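Local coordinates for protein 2,3-dimethylmalate lyase (Aspergillus niger, PDB 3FA4) that is a lyase of the phosphoenolpyruvate phosphomutase family that binds a magnesium ion and is built on a TIM-barrel fold, at residues L212-V215 and A219-S222; T193-A198 and K229-R234; D17-A22 and I223-A228. All blocks are in the same frame, centred on the assembly; numbering follows the deposited sequence.

Overall arrangement
The three contacts lie on the same side of the chain's centre, with centres about 10 Å apart for contacts 1 and 2 and for contacts 2 and 3, and about 12 Å apart for contacts 1 and 3. In chain order come 17-22, 193-198, 212-215, 219-222, 223-228 and 229-234. The last four thus run through strand 211-213, its loop and helix 225-231, the helix that contacts 2 and 3 share. Contacts 1 and 3 both reach the parallel sheet and touch the second subunit. Contact 2 joins helix 225-231 to the preceding helix 195-204, while contact 3 brings the first strand to it. Together they lie where the last strands and helices close the barrel against the first strand.

Contact 1: residues L212-V215 and A219-S222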
loop_
_atom_site.group_PDB
_atom_site.type_symbol
_atom_site.label_atom_id
_atom_site.label_comp_id
_atom_site.label_asym_id
_atom_site.label_seq_id
_atom_site.Cartn_x
_atom_site.Cartn_y
_atom_site.Cartn_z
ATOM N N LEU B 212 -1.964 17.944 -26.913
ATOM C CA LEU B 212 -0.805 17.455 -27.603
ATOM C C LEU B 212 0.203 16.762 -26.718
ATOM O O LEU B 212 0.678 17.312 -25.781
ATOM C CB LEU B 212 -0.147 18.552 -28.417
ATOM C CG LEU B 212 1.180 18.307 -29.117
ATOM C CD1 LEU B 212 1.058 17.366 -30.208
ATOM C CD2 LEU B 212 1.750 19.572 -29.571
ATOM N N ASN B 213 0.535 15.543 -27.053
ATOM C CA ASN B 213 1.633 14.865 -26.391
ATOM C C ASN B 213 3.054 15.069 -27.002
ATOM O O ASN B 213 3.458 14.471 -28.045
ATOM C CB ASN B 213 1.339 13.387 -26.233
ATOM C CG ASN B 213 2.393 12.683 -25.391
ATOM O OD1 ASN B 213 3.049 13.271 -24.479
ATOM N ND2 ASN B 213 2.576 11.399 -25.694
ATOM N N MET B 214 3.836 15.904 -26.323
ATOM C CA MET B 214 5.104 16.320 -26.871
ATOM C C MET B 214 6.277 15.594 -26.217
ATOM O O MET B 214 6.965 16.099 -25.337
ATOM C CB MET B 214 5.270 17.853 -26.762
ATOM C CG MET B 214 6.420 18.417 -27.613
ATOM S SD MET B 214 6.108 18.150 -29.343
ATOM C CE MET B 214 6.986 16.620 -29.636
ATOM N N VAL B 215 6.474 14.377 -26.651
ATOM C CA VAL B 215 7.688 13.669 -26.358
ATOM C C VAL B 215 8.604 13.908 -27.566
ATOM O O VAL B 215 8.284 13.485 -28.680
ATOM C CB VAL B 215 7.438 12.206 -26.146
ATOM C CG1 VAL B 215 8.759 11.588 -25.651
ATOM C CG2 VAL B 215 6.413 12.046 -25.133
ATOM N N ALA B 219 7.421 10.217 -33.113
ATOM C CA ALA B 219 6.569 10.396 -34.321
ATOM C C ALA B 219 6.229 11.881 -34.606
ATOM O O ALA B 219 6.031 12.311 -35.772
ATOM C CB ALA B 219 5.298 9.584 -34.158
ATOM N N THR B 220 6.212 12.680 -33.536
ATOM C CA THR B 220 5.797 14.094 -33.601
ATOM C C THR B 220 6.947 15.125 -33.803
ATOM O O THR B 220 7.936 15.125 -33.056
ATOM C CB THR B 220 4.984 14.415 -32.316
ATOM O OG1 THR B 220 4.084 13.329 -32.080
ATOM C CG2 THR B 220 4.198 15.752 -32.405
ATOM N N PRO B 221 6.796 16.051 -34.780
ATOM C CA PRO B 221 7.778 17.104 -34.930
ATOM C C PRO B 221 7.838 17.926 -33.621
ATOM O O PRO B 221 7.003 17.711 -32.799
ATOM C CB PRO B 221 7.211 17.907 -36.106
ATOM C CG PRO B 221 5.751 17.632 -36.106
ATOM C CD PRO B 221 5.730 16.193 -35.796
ATOM N N SER B 222 8.830 18.787 -33.409
ATOM C CA SER B 222 9.014 19.463 -32.114
ATOM C C SER B 222 8.215 20.721 -32.118
ATOM O O SER B 222 8.507 21.630 -32.858
ATOM C CB SER B 222 10.496 19.740 -31.832
ATOM O OG SER B 222 11.175 18.533 -31.419
HETATM O O HOH W 1 5.153 11.860 -29.361
HETATM O O HOH W 2 8.263 13.288 -31.434
#
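Met214 and Thr220 make the close half of this contact. The CB bond of Met214 does not aim at the loop, but bends at chi2 (64°) and chi3 (-95°) bring the methyl to it. Met214 CE lies 3.3 Å from Pro221 O and 4.0 Å from Thr220 CB, in van der Waals packing. Beside it, the side chains of Leu212 and Thr220 run alongside each other in opposite senses, with Leu212 CD1 4.2 Å from Thr220 CG2. That branch of the threonine faces the strand, and its OG1 bonds to Ile192 O.

The other half is wet and wide. One water donates to Thr220 OG1 at 3.3 Å and, weakly, to Asn213 O. A second donates to Val215 O at 2.8 Å and accepts weakly from Thr220 N, so solvent bridges backbones that stand apart: the nearest CA atoms, of Met214 and Thr220, are separated by 7.1 Å.

Val215 and Ser222 pack on Pro271 and Ile262 of the second subunit. Within the chain, strand 211-213 pairs with strand 235-238, on which Met214 rests through Ile236 and Phe238, and the loop leads on into helix 225-231.

Contact 2: residues T193-A198 and K229-R234; sequences TSREMA and KEMGFR
Ser194 OG accepts from Met197 N at 2.7 Å with an N-H...O angle of 168°, a straight capping bond that starts the helix whose first turn sets Arg195 and Ala198 against Met231 and Phe233. Just ahead of that cap, Thr193 N gives a weak hydrogen bond to Met197 SD.

Across the contact the packing is apolar. Met231 reaches out extended beyond CG, and its terminal CE ends 3.8 Å from Arg195 CB, with the arginine's CG equally near; the two side chains cross at about a right angle, so the methyl abuts the aliphatic root of the arginine. Further on, the arginine chain stays extended from CG to NE, and its guanidinium forms a salt bridge with Glu227 and a weak hydrogen bond to Ser222 O, while Met231 meets the arginine at CB and CG.

The Ala198 methyl points toward the other segment and touches two of its side chains. Ala198 CB lies 3.9 Å from Phe233 CZ and 4.1 Å from Met231 SD. Both the Ala198 methyl and the sulfur approach the Phe233 ring at its edge, in the ring plane.

Between Met231 and Phe233 the chain turns at Gly232, whose phi of 117° marks the C-prime position of a Schellman motif: Phe233 N bonds to Ala228 O, and Gly232 N, weakly, to Lys229 O. The turn carries Phe233 toward Ala198 and Ile202 of the neighbouring helix. Helices 195-204 and 225-231, successive in the chain and in contact through Arg195, Ala198 and Met231, belong to the outer helical layer of a TIM-barrel fold.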
loop_
_atom_site.group_PDB
_atom_site.type_symbol
_atom_site.label_atom_id
_atom_site.label_comp_id
_atom_site.label_asym_id
_atom_site.label_seq_id
_atom_site.Cartn_x
_atom_site.Cartn_y
_atom_site.Cartn_z
ATOM N N THR B 193 1.732 12.556 -36.448
ATOM C CA THR B 193 2.957 12.441 -37.271
ATOM C C THR B 193 3.511 13.663 -38.033
ATOM O O THR B 193 4.617 13.598 -38.569
ATOM C CB THR B 193 2.856 11.284 -38.249
ATOM O OG1 THR B 193 1.828 11.543 -39.195
ATOM C CG2 THR B 193 2.536 9.995 -37.493
ATOM N N SER B 194 2.750 14.740 -38.130
ATOM C CA SER B 194 3.212 15.983 -38.742
ATOM C C SER B 194 2.469 17.179 -38.129
ATOM O O SER B 194 1.460 17.012 -37.450
ATOM C CB SER B 194 2.887 16.004 -40.229
ATOM O OG SER B 194 1.496 16.139 -40.372
ATOM N N ARG B 195 2.961 18.399 -38.404
ATOM C CA ARG B 195 2.245 19.623 -38.059
ATOM C C ARG B 195 0.965 19.725 -38.856
ATOM O O ARG B 195 -0.003 20.332 -38.432
ATOM C CB ARG B 195 3.113 20.836 -38.344
ATOM C CG ARG B 195 4.301 20.983 -37.431
ATOM C CD ARG B 195 5.065 22.310 -37.740
ATOM N NE ARG B 195 6.432 21.981 -37.399
ATOM C CZ ARG B 195 7.062 22.342 -36.293
ATOM N NH1 ARG B 195 6.536 23.197 -35.442
ATOM N NH2 ARG B 195 8.281 21.898 -36.087
ATOM N N GLU B 196 0.967 19.098 -40.019
ATOM C CA GLU B 196 -0.189 19.113 -40.883
ATOM C C GLU B 196 -1.314 18.277 -40.294
ATOM O O GLU B 196 -2.454 18.713 -40.279
ATOM C CB GLU B 196 0.193 18.659 -42.295
ATOM C CG GLU B 196 -0.967 18.723 -43.294
ATOM C CD GLU B 196 -0.552 18.251 -44.672
ATOM O OE1 GLU B 196 -0.000 17.105 -44.799
ATOM O OE2 GLU B 196 -0.767 19.022 -45.624
ATOM N N MET B 197 -0.994 17.099 -39.782
ATOM C CA MET B 197 -1.988 16.267 -39.085
ATOM C C MET B 197 -2.486 16.886 -37.792
ATOM O O MET B 197 -3.629 16.634 -37.378
ATOM C CB MET B 197 -1.451 14.869 -38.818
ATOM C CG MET B 197 -2.422 13.953 -38.157
ATOM S SD MET B 197 -1.719 12.377 -37.730
ATOM C CE MET B 197 -1.843 11.615 -39.338
ATOM N N ALA B 198 -1.651 17.717 -37.151
ATOM C CA ALA B 198 -2.042 18.407 -35.927
ATOM C C ALA B 198 -3.008 19.552 -36.182
ATOM O O ALA B 198 -3.926 19.771 -35.395
ATOM C CB ALA B 198 -0.805 18.884 -35.183
ATOM N N LYS B 229 -0.401 26.272 -28.854
ATOM C CA LYS B 229 -1.496 27.117 -28.447
ATOM C C LYS B 229 -2.188 27.789 -29.629
ATOM O O LYS B 229 -3.426 27.850 -29.681
ATOM C CB LYS B 229 -0.976 28.211 -27.533
ATOM C CG LYS B 229 -2.103 29.090 -26.975
ATOM C CD LYS B 229 -1.500 30.409 -26.593
ATOM C CE LYS B 229 -2.625 31.351 -26.195
ATOM N NZ LYS B 229 -2.723 31.414 -24.695
ATOM N N GLU B 230 -1.361 28.293 -30.551
ATOM C CA GLU B 230 -1.724 28.910 -31.823
ATOM C C GLU B 230 -2.246 27.966 -32.873
ATOM O O GLU B 230 -3.110 28.357 -33.645
ATOM C CB GLU B 230 -0.540 29.669 -32.338
ATOM C CG GLU B 230 -0.256 30.873 -31.445
ATOM C CD GLU B 230 1.098 31.505 -31.693
ATOM O OE1 GLU B 230 1.904 31.074 -32.569
ATOM O OE2 GLU B 230 1.337 32.518 -31.015
ATOM N N MET B 231 -1.795 26.703 -32.883
ATOM C CA MET B 231 -2.484 25.734 -33.727
ATOM C C MET B 231 -3.907 25.546 -33.185
ATOM O O MET B 231 -4.776 25.138 -33.906
ATOM C CB MET B 231 -1.799 24.355 -33.766
ATOM C CG MET B 231 -0.502 24.323 -34.387
ATOM S SD MET B 231 0.226 22.717 -34.211
ATOM C CE MET B 231 1.547 22.795 -35.488
ATOM N N GLY B 232 -4.119 25.743 -31.893
ATOM C CA GLY B 232 -5.438 25.576 -31.317
ATOM C C GLY B 232 -5.595 24.489 -30.295
ATOM O O GLY B 232 -6.732 24.174 -29.920
ATOM N N PHE B 233 -4.495 23.905 -29.793
ATOM C CA PHE B 233 -4.588 22.868 -28.707
ATOM C C PHE B 233 -4.901 23.578 -27.431
ATOM O O PHE B 233 -4.681 24.812 -27.318
ATOM C CB PHE B 233 -3.272 22.124 -28.517
ATOM C CG PHE B 233 -2.978 21.148 -29.595
ATOM C CD1 PHE B 233 -2.165 21.507 -30.661
ATOM C CD2 PHE B 233 -3.574 19.874 -29.586
ATOM C CE1 PHE B 233 -1.913 20.591 -31.694
ATOM C CE2 PHE B 233 -3.324 18.946 -30.600
ATOM C CZ PHE B 233 -2.493 19.291 -31.653
ATOM N N ARG B 234 -5.424 22.851 -26.477
ATOM C CA ARG B 234 -5.759 23.375 -25.186
ATOM C C ARG B 234 -4.831 22.923 -24.098
ATOM O O ARG B 234 -4.741 23.536 -23.094
ATOM C CB ARG B 234 -7.189 23.091 -24.847
ATOM C CG ARG B 234 -8.105 23.609 -25.858
ATOM C CD ARG B 234 -8.213 25.118 -25.842
ATOM N NE ARG B 234 -9.376 25.457 -25.074
ATOM C CZ ARG B 234 -9.379 26.035 -23.895
ATOM N NH1 ARG B 234 -8.286 26.445 -23.324
ATOM N NH2 ARG B 234 -10.517 26.207 -23.301
#

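Contact 3: residues D17-A22 and I223-A228; sequences DSFIVA and ISAAEA
Between Asp17 and Ala22 the chain meets the start of helix 225-231 through two residues, Phe19 and Val21, both with their CB bonds directed at it. Asp17 O accepts a hydrogen bond from Lys229 NZ, further along the same helix.

Phe19 does most of the work. With CG anti to the backbone N (chi1 -176°), the ring is carried from the loop before strand 20-25 to the helix, where it lies oblique to its partners. Phe19 CE2 stands 3.2 Å from Ala225 O and 3.9 Å from Ala225 CB, while Phe19 CZ is 3.9 Å from Ala228 CB. Atoms CE2 and CZ are thus shared between alanines three residues apart, and the same ring also touches Ile236 of strand 235-238.

Ile20 packs on Leu9 and Leu13 of helix 5-13, and its backbone N bonds to Arg234 O. Val21 faces the helix again: Val21 CG2, anti to the carbonyl carbon, comes 4.0 Å from Ala225 CB. The Ala225 methyl is thus touched by both the phenyl ring and the valine. Ala22 touches Ala41.

The helix begins at Ser224, whose OG takes a weak capping bond from Glu227 N (3.4 Å, 172°), and whose O accepts from Ala228 N at 2.8 Å. The backbone of Ala225 also bonds to the second subunit, and Ser224 packs there on Asp260 of that subunit.

Phe19 and Val21, two residues apart, both meet helix 225-231, so the start of the first strand packs against the helix that precedes its sheet neighbour 235-238, as expected where a TIM barrel closes.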
loop_
_atom_site.group_PDB
_atom_site.type_symbol
_atom_site.label_atom_id
_atom_site.label_comp_id
_atom_site.label_asym_id
_atom_site.label_seq_id
_atom_site.Cartn_x
_atom_site.Cartn_y
_atom_site.Cartn_z
ATOM N N ASP B 17 -9.369 31.227 -23.935
ATOM C CA ASP B 17 -8.050 31.878 -23.863
ATOM C C ASP B 17 -6.921 31.087 -23.140
ATOM O O ASP B 17 -5.740 31.317 -23.392
ATOM C CB ASP B 17 -8.217 33.291 -23.357
ATOM C CG ASP B 17 -8.803 34.199 -24.432
ATOM O OD1 ASP B 17 -8.843 33.741 -25.606
ATOM O OD2 ASP B 17 -9.230 35.357 -24.113
ATOM N N SER B 18 -7.325 30.134 -22.303
ATOM C CA SER B 18 -6.454 29.383 -21.388
ATOM C C SER B 18 -5.759 28.291 -22.107
ATOM O O SER B 18 -6.422 27.520 -22.791
ATOM C CB SER B 18 -7.239 28.693 -20.279
ATOM O OG SER B 18 -7.823 29.650 -19.432
ATOM N N PHE B 19 -4.449 28.181 -21.898
ATOM C CA PHE B 19 -3.666 27.123 -22.477
ATOM C C PHE B 19 -2.915 26.497 -21.323
ATOM O O PHE B 19 -2.322 27.206 -20.523
ATOM C CB PHE B 19 -2.719 27.698 -23.535
ATOM C CG PHE B 19 -1.952 26.658 -24.226
ATOM C CD1 PHE B 19 -2.603 25.787 -25.088
ATOM C CD2 PHE B 19 -0.581 26.521 -24.001
ATOM C CE1 PHE B 19 -1.899 24.715 -25.678
ATOM C CE2 PHE B 19 0.131 25.482 -24.582
ATOM C CZ PHE B 19 -0.527 24.567 -25.423
ATOM N N ILE B 20 -2.954 25.176 -21.233
ATOM C CA ILE B 20 -2.374 24.398 -20.118
ATOM C C ILE B 20 -1.031 23.741 -20.512
ATOM O O ILE B 20 -0.953 23.034 -21.513
ATOM C CB ILE B 20 -3.401 23.338 -19.625
ATOM C CG1 ILE B 20 -4.679 24.052 -19.176
ATOM C CG2 ILE B 20 -2.839 22.486 -18.446
ATOM C CD1 ILE B 20 -5.876 23.670 -19.892
ATOM N N VAL B 21 0.016 24.019 -19.728
ATOM C CA VAL B 21 1.362 23.617 -20.038
ATOM C C VAL B 21 1.749 22.792 -18.855
ATOM O O VAL B 21 1.802 23.305 -17.753
ATOM C CB VAL B 21 2.379 24.819 -20.224
ATOM C CG1 VAL B 21 3.814 24.247 -20.450
ATOM C CG2 VAL B 21 1.972 25.713 -21.370
ATOM N N ALA B 22 1.999 21.516 -19.076
ATOM C CA ALA B 22 2.129 20.651 -17.984
ATOM C C ALA B 22 3.340 19.759 -18.172
ATOM O O ALA B 22 3.290 18.800 -18.935
ATOM C CB ALA B 22 0.842 19.867 -17.763
ATOM N N ILE B 223 7.172 20.770 -31.313
ATOM C CA ILE B 223 6.175 21.831 -31.371
ATOM C C ILE B 223 6.231 22.448 -30.001
ATOM O O ILE B 223 5.976 21.779 -29.043
ATOM C CB ILE B 223 4.717 21.269 -31.730
ATOM C CG1 ILE B 223 4.574 20.861 -33.203
ATOM C CG2 ILE B 223 3.615 22.287 -31.469
ATOM C CD1 ILE B 223 3.585 19.660 -33.396
ATOM N N SER B 224 6.602 23.729 -29.911
ATOM C CA SER B 224 6.604 24.427 -28.642
ATOM C C SER B 224 5.192 24.701 -28.151
ATOM O O SER B 224 4.198 24.586 -28.897
ATOM C CB SER B 224 7.382 25.723 -28.760
ATOM O OG SER B 224 6.608 26.697 -29.420
ATOM N N ALA B 225 5.105 25.109 -26.889
ATOM C CA ALA B 225 3.845 25.423 -26.240
ATOM C C ALA B 225 3.179 26.672 -26.844
ATOM O O ALA B 225 1.948 26.742 -26.902
ATOM C CB ALA B 225 4.069 25.607 -24.738
ATOM N N ALA B 226 3.964 27.655 -27.305
ATOM C CA ALA B 226 3.346 28.818 -27.986
ATOM C C ALA B 226 2.744 28.423 -29.323
ATOM O O ALA B 226 1.671 28.866 -29.627
ATOM C CB ALA B 226 4.321 29.953 -28.164
ATOM N N GLU B 227 3.443 27.595 -30.097
ATOM C CA GLU B 227 2.950 27.025 -31.358
ATOM C C GLU B 227 1.769 26.053 -31.220
ATOM O O GLU B 227 0.804 26.219 -31.929
ATOM C CB GLU B 227 4.084 26.383 -32.128
ATOM C CG GLU B 227 3.729 25.976 -33.576
ATOM C CD GLU B 227 4.867 25.227 -34.271
ATOM O OE1 GLU B 227 5.933 25.066 -33.665
ATOM O OE2 GLU B 227 4.724 24.809 -35.435
ATOM N N ALA B 228 1.830 25.034 -30.342
ATOM C CA ALA B 228 0.613 24.308 -29.987
ATOM C C ALA B 228 -0.587 25.234 -29.663
ATOM O O ALA B 228 -1.663 25.024 -30.154
ATOM C CB ALA B 228 0.869 23.350 -28.844
#